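Local coordinates for protein VP1 (Polyomavirus HPyV6, PDB 4PCG) that forms the pentameric building block of the polyomavirus capsid, as a jelly-roll coat protein, and probably mediates attachment to host cells, at residues D51-A55 against M140-L146; S57-Y61 against A170-E175. All blocks are in the same frame, centred on the assembly; numbering follows the deposited sequence.

In the fold
Both contacts lie in the loops that connect strands of the VP1 jelly roll, on one side of the domain, with centres about 10 Å apart. Along the chain their segments alternate: 51-55, 57-61, 140-146, then 170-175, so the continuous run from 51 to 61 meets two loop segments that come much later. Contact 1 is the outer one, its centre about 19 Å from the centre of the chain, and pairs the short strands 52-53 and 141-142; contact 2, its centre about 9 Å from that of the chain, is buried close to strands 117-124 and 227-239. Leu53 packs on Ser58 and Glu175, Leu146 meets Cys60, and each contact also touches a second subunit of the pentamer.

Contact 1 (D51-A55 against M140-L146); sequences DTLDA and MNVAAGL. With NA (sodium ion), chain L.
Leu53 and Met140 meet through their ends, the Leu53 CD1 methyl pressed against Met140 CE at 3.4 Å, tighter than usual for two carbons. Met140 gets there by a bend: its CG and SD run on extended, and the turn at chi3 (83°) swings CE round to Leu53, although CB starts out away from the opposite segment. The Leu53 side chain also packs against Tyr47 and Ile176, and its CD2 against Ser58 and Glu175, while Met140 also touches Ser100 of a second subunit.

The backbones themselves form a two-strand parallel ladder, 52-53 beside 141-142, set among the loops of the jelly roll. Asn141 N donates to Asp51 O (2.7 Å), Leu53 N to Asn141 O (2.9 Å) and Ala143 N to Leu53 O (2.8 Å). A type I turn from Ala143 to Leu146 then folds the later segment back, bringing Leu146 CD2 to 4.1 Å from Ala55 CB.

On the sheet face carrying Thr52 and Asn141, the two side chains cross at a slant, with the Thr52 hydroxyl nearest Asn141 CB. Thr52 OG1 sits beside its own backbone N (chi1 -62°) and donates to Asp51 OD1 from above the carboxylate plane. That carboxylate runs alongside the Asn141 amide, their planes perpendicular, with OD1 and ND2 3.8 Å apart. The strand edge turned from 140-146 holds a sodium ion: Thr52 O binds it at 2.5 Å and Asp54 OD2 at 2.4 Å, with a water, Thr48 and Thr50 completing the site.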
loop_
_atom_site.group_PDB
_atom_site.type_symbol
_atom_site.label_atom_id
_atom_site.label_comp_id
_atom_site.label_asym_id
_atom_site.label_seq_id
_atom_site.Cartn_x
_atom_site.Cartn_y
_atom_site.Cartn_z
ATOM N N ASP B 51 24.693 12.118 -21.424
ATOM C CA ASP B 51 23.748 11.453 -22.309
ATOM C C ASP B 51 24.113 9.975 -22.615
ATOM O O ASP B 51 23.630 9.414 -23.594
ATOM C CB ASP B 51 23.673 12.236 -23.609
ATOM C CG ASP B 51 25.002 12.294 -24.327
ATOM O OD1 ASP B 51 25.960 11.618 -23.890
ATOM O OD2 ASP B 51 25.092 13.033 -25.312
ATOM N N THR B 52 24.989 9.375 -21.812
ATOM C CA THR B 52 25.518 8.032 -22.107
ATOM C C THR B 52 25.410 7.190 -20.874
ATOM O O THR B 52 25.779 7.628 -19.778
ATOM C CB THR B 52 27.003 8.090 -22.562
ATOM O OG1 THR B 52 27.079 8.833 -23.750
ATOM C CG2 THR B 52 27.583 6.688 -22.842
ATOM N N LEU B 53 24.860 5.986 -21.034
ATOM C CA LEU B 53 24.848 5.002 -19.975
ATOM C C LEU B 53 26.207 4.338 -19.943
ATOM O O LEU B 53 26.627 3.749 -20.954
ATOM C CB LEU B 53 23.797 3.902 -20.226
ATOM C CG LEU B 53 22.339 4.260 -20.041
ATOM C CD1 LEU B 53 21.486 3.037 -20.367
ATOM C CD2 LEU B 53 22.066 4.730 -18.625
ATOM N N ASP B 54 26.869 4.419 -18.789
ATOM C CA ASP B 54 28.290 4.120 -18.685
ATOM C C ASP B 54 28.479 2.773 -18.034
ATOM O O ASP B 54 27.745 2.392 -17.114
ATOM C CB ASP B 54 29.029 5.201 -17.885
ATOM C CG ASP B 54 28.856 6.590 -18.474
ATOM O OD1 ASP B 54 29.277 6.781 -19.621
ATOM O OD2 ASP B 54 28.297 7.502 -17.796
ATOM N N ALA B 55 29.473 2.040 -18.512
ATOM C CA ALA B 55 29.844 0.793 -17.855
ATOM C C ALA B 55 30.436 1.154 -16.487
ATOM O O ALA B 55 31.163 2.143 -16.373
ATOM C CB ALA B 55 30.862 0.058 -18.689
ATOM N N MET B 140 20.259 9.669 -26.177
ATOM C CA MET B 140 20.944 8.796 -25.235
ATOM C C MET B 140 21.777 7.760 -25.963
ATOM O O MET B 140 21.340 7.223 -26.971
ATOM C CB MET B 140 19.952 8.100 -24.303
ATOM C CG MET B 140 20.559 7.751 -22.963
ATOM S SD MET B 140 19.523 6.663 -21.986
ATOM C CE MET B 140 19.952 5.081 -22.679
ATOM N N ASN B 141 22.967 7.493 -25.433
ATOM C CA ASN B 141 23.866 6.490 -25.964
ATOM C C ASN B 141 24.113 5.418 -24.916
ATOM O O ASN B 141 23.915 5.637 -23.718
ATOM C CB ASN B 141 25.188 7.155 -26.385
ATOM C CG ASN B 141 24.967 8.259 -27.401
ATOM O OD1 ASN B 141 24.552 7.994 -28.520
ATOM N ND2 ASN B 141 25.214 9.511 -27.002
ATOM N N VAL B 142 24.498 4.233 -25.368
ATOM C CA VAL B 142 24.912 3.163 -24.465
ATOM C C VAL B 142 26.403 2.958 -24.689
ATOM O O VAL B 142 26.860 2.763 -25.815
ATOM C CB VAL B 142 24.145 1.834 -24.735
ATOM C CG1 VAL B 142 24.611 0.748 -23.797
ATOM C CG2 VAL B 142 22.655 2.043 -24.562
ATOM N N ALA B 143 27.169 2.976 -23.612
ATOM C CA ALA B 143 28.610 2.840 -23.723
ATOM C C ALA B 143 29.010 1.511 -24.402
ATOM O O ALA B 143 28.299 0.496 -24.281
ATOM C CB ALA B 143 29.258 2.970 -22.359
ATOM N N ALA B 144 30.161 1.541 -25.078
ATOM C CA ALA B 144 30.589 0.434 -25.957
ATOM C C ALA B 144 30.767 -0.894 -25.212
ATOM O O ALA B 144 30.598 -1.957 -25.785
ATOM C CB ALA B 144 31.865 0.796 -26.679
ATOM N N GLY B 145 31.108 -0.826 -23.939
ATOM C CA GLY B 145 31.251 -2.018 -23.109
ATOM C C GLY B 145 29.977 -2.748 -22.720
ATOM O O GLY B 145 30.042 -3.857 -22.218
ATOM N N LEU B 146 28.822 -2.124 -22.936
ATOM C CA LEU B 146 27.548 -2.688 -22.591
ATOM C C LEU B 146 26.751 -3.100 -23.828
ATOM O O LEU B 146 26.874 -2.493 -24.908
ATOM C CB LEU B 146 26.747 -1.635 -21.812
ATOM C CG LEU B 146 27.364 -1.148 -20.525
ATOM C CD1 LEU B 146 26.477 -0.077 -19.893
ATOM C CD2 LEU B 146 27.617 -2.287 -19.561
HETATM NA NA NA L . 26.400 8.916 -17.780
HETATM O O HOH W 1 25.009 7.586 -16.468
#

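Contact 2 (S57-Y61 against A170-E175); sequences SSLCY and ANFPIE
Two direct backbone hydrogen bonds tie Leu59 and Tyr61 to the opposite segment. Ile174 N donates to Leu59 O (3.0 Å) in the carbonyl plane, and Tyr61 N donates to Phe172 O (3.0 Å), here tilted from that carbonyl's plane. Between them Cys60 and Pro173 form a single backbone bridge.

Water extends this pairing at both ends. One molecule donates to Leu59 O and to Glu175 OE2 while accepting from Glu175 N; a second takes the Leu59 N-H and donates a hydrogen bond to the same OE2. A third links Phe172 N to Tyr61 O, which Asn30 also reaches. Glu175 OE2 thus collects two water donors, with Ser58 OG 3.0 Å away, and OE1 is held by the Tyr47 hydroxyl, so both carboxylate oxygens have partners in a buried place.

These are irregular loop segments of the jelly roll, one leading into strand 62-67 and the other into 177-179; their end-to-end directions lie 119° apart, and side chains of both reach strands 117-124 and 227-239.

Leu59, Tyr61 and Ile174 supply the apolar packing toward those strands. Ile174 CG2 sits over the middle of the Tyr61 ring, 4.0 Å from the centroid and 5° off its normal, a CH-pi contact. With CG1 between the backbone N and the carbonyl carbon (chi1 68°), that branch of Ile174 slants across Leu59, and its CD1 comes 3.9 Å from Leu59 CD2. Tyr61 CD2 meets Phe172 CB at 4.1 Å, the two side chains crossing at about a right angle, while the tyrosine hydroxyl bonds to Trp177 O. Cys60 SG packs against Pro173 CD at 4.3 Å and against Leu146 of contact 1.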
loop_
_atom_site.group_PDB
_atom_site.type_symbol
_atom_site.label_atom_id
_atom_site.label_comp_id
_atom_site.label_asym_id
_atom_site.label_seq_id
_atom_site.Cartn_x
_atom_site.Cartn_y
_atom_site.Cartn_z
ATOM N N SER B 57 28.785 2.115 -13.775
ATOM C CA SER B 57 27.800 2.859 -12.974
ATOM C C SER B 57 26.367 2.378 -13.191
ATOM O O SER B 57 25.498 2.690 -12.398
ATOM C CB SER B 57 27.898 4.364 -13.229
ATOM O OG SER B 57 27.650 4.670 -14.582
ATOM N N SER B 58 26.132 1.619 -14.256
ATOM C CA SER B 58 24.792 1.108 -14.559
ATOM C C SER B 58 24.721 -0.366 -14.135
ATOM O O SER B 58 25.585 -1.188 -14.492
ATOM C CB SER B 58 24.479 1.286 -16.042
ATOM O OG SER B 58 24.082 2.639 -16.302
ATOM N N LEU B 59 23.704 -0.683 -13.348
ATOM C CA LEU B 59 23.496 -2.033 -12.871
ATOM C C LEU B 59 23.116 -2.950 -14.057
ATOM O O LEU B 59 22.299 -2.578 -14.924
ATOM C CB LEU B 59 22.407 -2.070 -11.810
ATOM C CG LEU B 59 22.239 -3.417 -11.057
ATOM C CD1 LEU B 59 23.485 -3.837 -10.309
ATOM C CD2 LEU B 59 21.080 -3.360 -10.070
ATOM N N CYS B 60 23.756 -4.120 -14.121
ATOM C CA CYS B 60 23.432 -5.111 -15.139
ATOM C C CYS B 60 22.779 -6.316 -14.487
ATOM O O CYS B 60 22.906 -6.536 -13.283
ATOM C CB CYS B 60 24.689 -5.540 -15.895
ATOM S SG CYS B 60 25.431 -4.182 -16.855
ATOM N N TYR B 61 22.095 -7.108 -15.269
ATOM C CA TYR B 61 21.589 -8.379 -14.736
ATOM C C TYR B 61 22.761 -9.236 -14.264
ATOM O O TYR B 61 23.868 -9.221 -14.857
ATOM C CB TYR B 61 20.818 -9.149 -15.801
ATOM C CG TYR B 61 19.470 -8.605 -16.174
ATOM C CD1 TYR B 61 18.349 -8.885 -15.392
ATOM C CD2 TYR B 61 19.294 -7.860 -17.310
ATOM C CE1 TYR B 61 17.107 -8.427 -15.739
ATOM C CE2 TYR B 61 18.048 -7.394 -17.678
ATOM C CZ TYR B 61 16.951 -7.670 -16.871
ATOM O OH TYR B 61 15.724 -7.201 -17.263
ATOM N N ALA B 170 27.569 -10.725 -18.728
ATOM C CA ALA B 170 27.541 -9.862 -17.553
ATOM C C ALA B 170 27.198 -8.411 -17.891
ATOM O O ALA B 170 27.063 -7.593 -16.985
ATOM C CB ALA B 170 28.910 -9.895 -16.855
ATOM N N ASN B 171 27.002 -8.081 -19.156
ATOM C CA ASN B 171 26.921 -6.669 -19.542
ATOM C C ASN B 171 25.591 -6.219 -20.172
ATOM O O ASN B 171 25.588 -5.415 -21.092
ATOM C CB ASN B 171 28.121 -6.320 -20.420
ATOM C CG ASN B 171 28.123 -7.051 -21.740
ATOM O OD1 ASN B 171 27.491 -8.124 -21.884
ATOM N ND2 ASN B 171 28.793 -6.468 -22.726
ATOM N N PHE B 172 24.482 -6.754 -19.661
ATOM C CA PHE B 172 23.132 -6.319 -20.024
ATOM C C PHE B 172 22.569 -5.335 -18.981
ATOM O O PHE B 172 22.082 -5.740 -17.933
ATOM C CB PHE B 172 22.204 -7.519 -20.186
ATOM C CG PHE B 172 22.491 -8.323 -21.408
ATOM C CD1 PHE B 172 23.508 -9.276 -21.416
ATOM C CD2 PHE B 172 21.711 -8.172 -22.555
ATOM C CE1 PHE B 172 23.786 -10.004 -22.559
ATOM C CE2 PHE B 172 21.967 -8.927 -23.687
ATOM C CZ PHE B 172 22.999 -9.850 -23.685
ATOM N N PRO B 173 22.622 -4.029 -19.293
ATOM C CA PRO B 173 22.101 -3.061 -18.320
ATOM C C PRO B 173 20.610 -3.119 -18.168
ATOM O O PRO B 173 19.858 -3.179 -19.162
ATOM C CB PRO B 173 22.570 -1.698 -18.869
ATOM C CG PRO B 173 22.862 -1.919 -20.314
ATOM C CD PRO B 173 23.271 -3.379 -20.437
ATOM N N ILE B 174 20.157 -3.056 -16.926
ATOM C CA ILE B 174 18.720 -3.026 -16.677
ATOM C C ILE B 174 18.042 -1.752 -17.173
ATOM O O ILE B 174 16.817 -1.728 -17.333
ATOM C CB ILE B 174 18.361 -3.295 -15.201
ATOM C CG1 ILE B 174 18.841 -2.133 -14.309
ATOM C CG2 ILE B 174 18.918 -4.632 -14.748
ATOM C CD1 ILE B 174 18.470 -2.301 -12.831
ATOM N N GLU B 175 18.797 -0.687 -17.441
ATOM C CA GLU B 175 18.184 0.506 -17.954
ATOM C C GLU B 175 17.850 0.400 -19.446
ATOM O O GLU B 175 17.332 1.350 -20.016
ATOM C CB GLU B 175 19.083 1.715 -17.672
ATOM C CG GLU B 175 19.052 2.130 -16.216
ATOM C CD GLU B 175 20.239 3.015 -15.854
ATOM O OE1 GLU B 175 20.188 4.232 -16.159
ATOM O OE2 GLU B 175 21.228 2.493 -15.279
HETATM O O HOH W 2 21.390 -0.177 -16.096
HETATM O O HOH W 3 21.451 1.236 -12.836
HETATM O O HOH W 4 24.003 -8.903 -17.649
#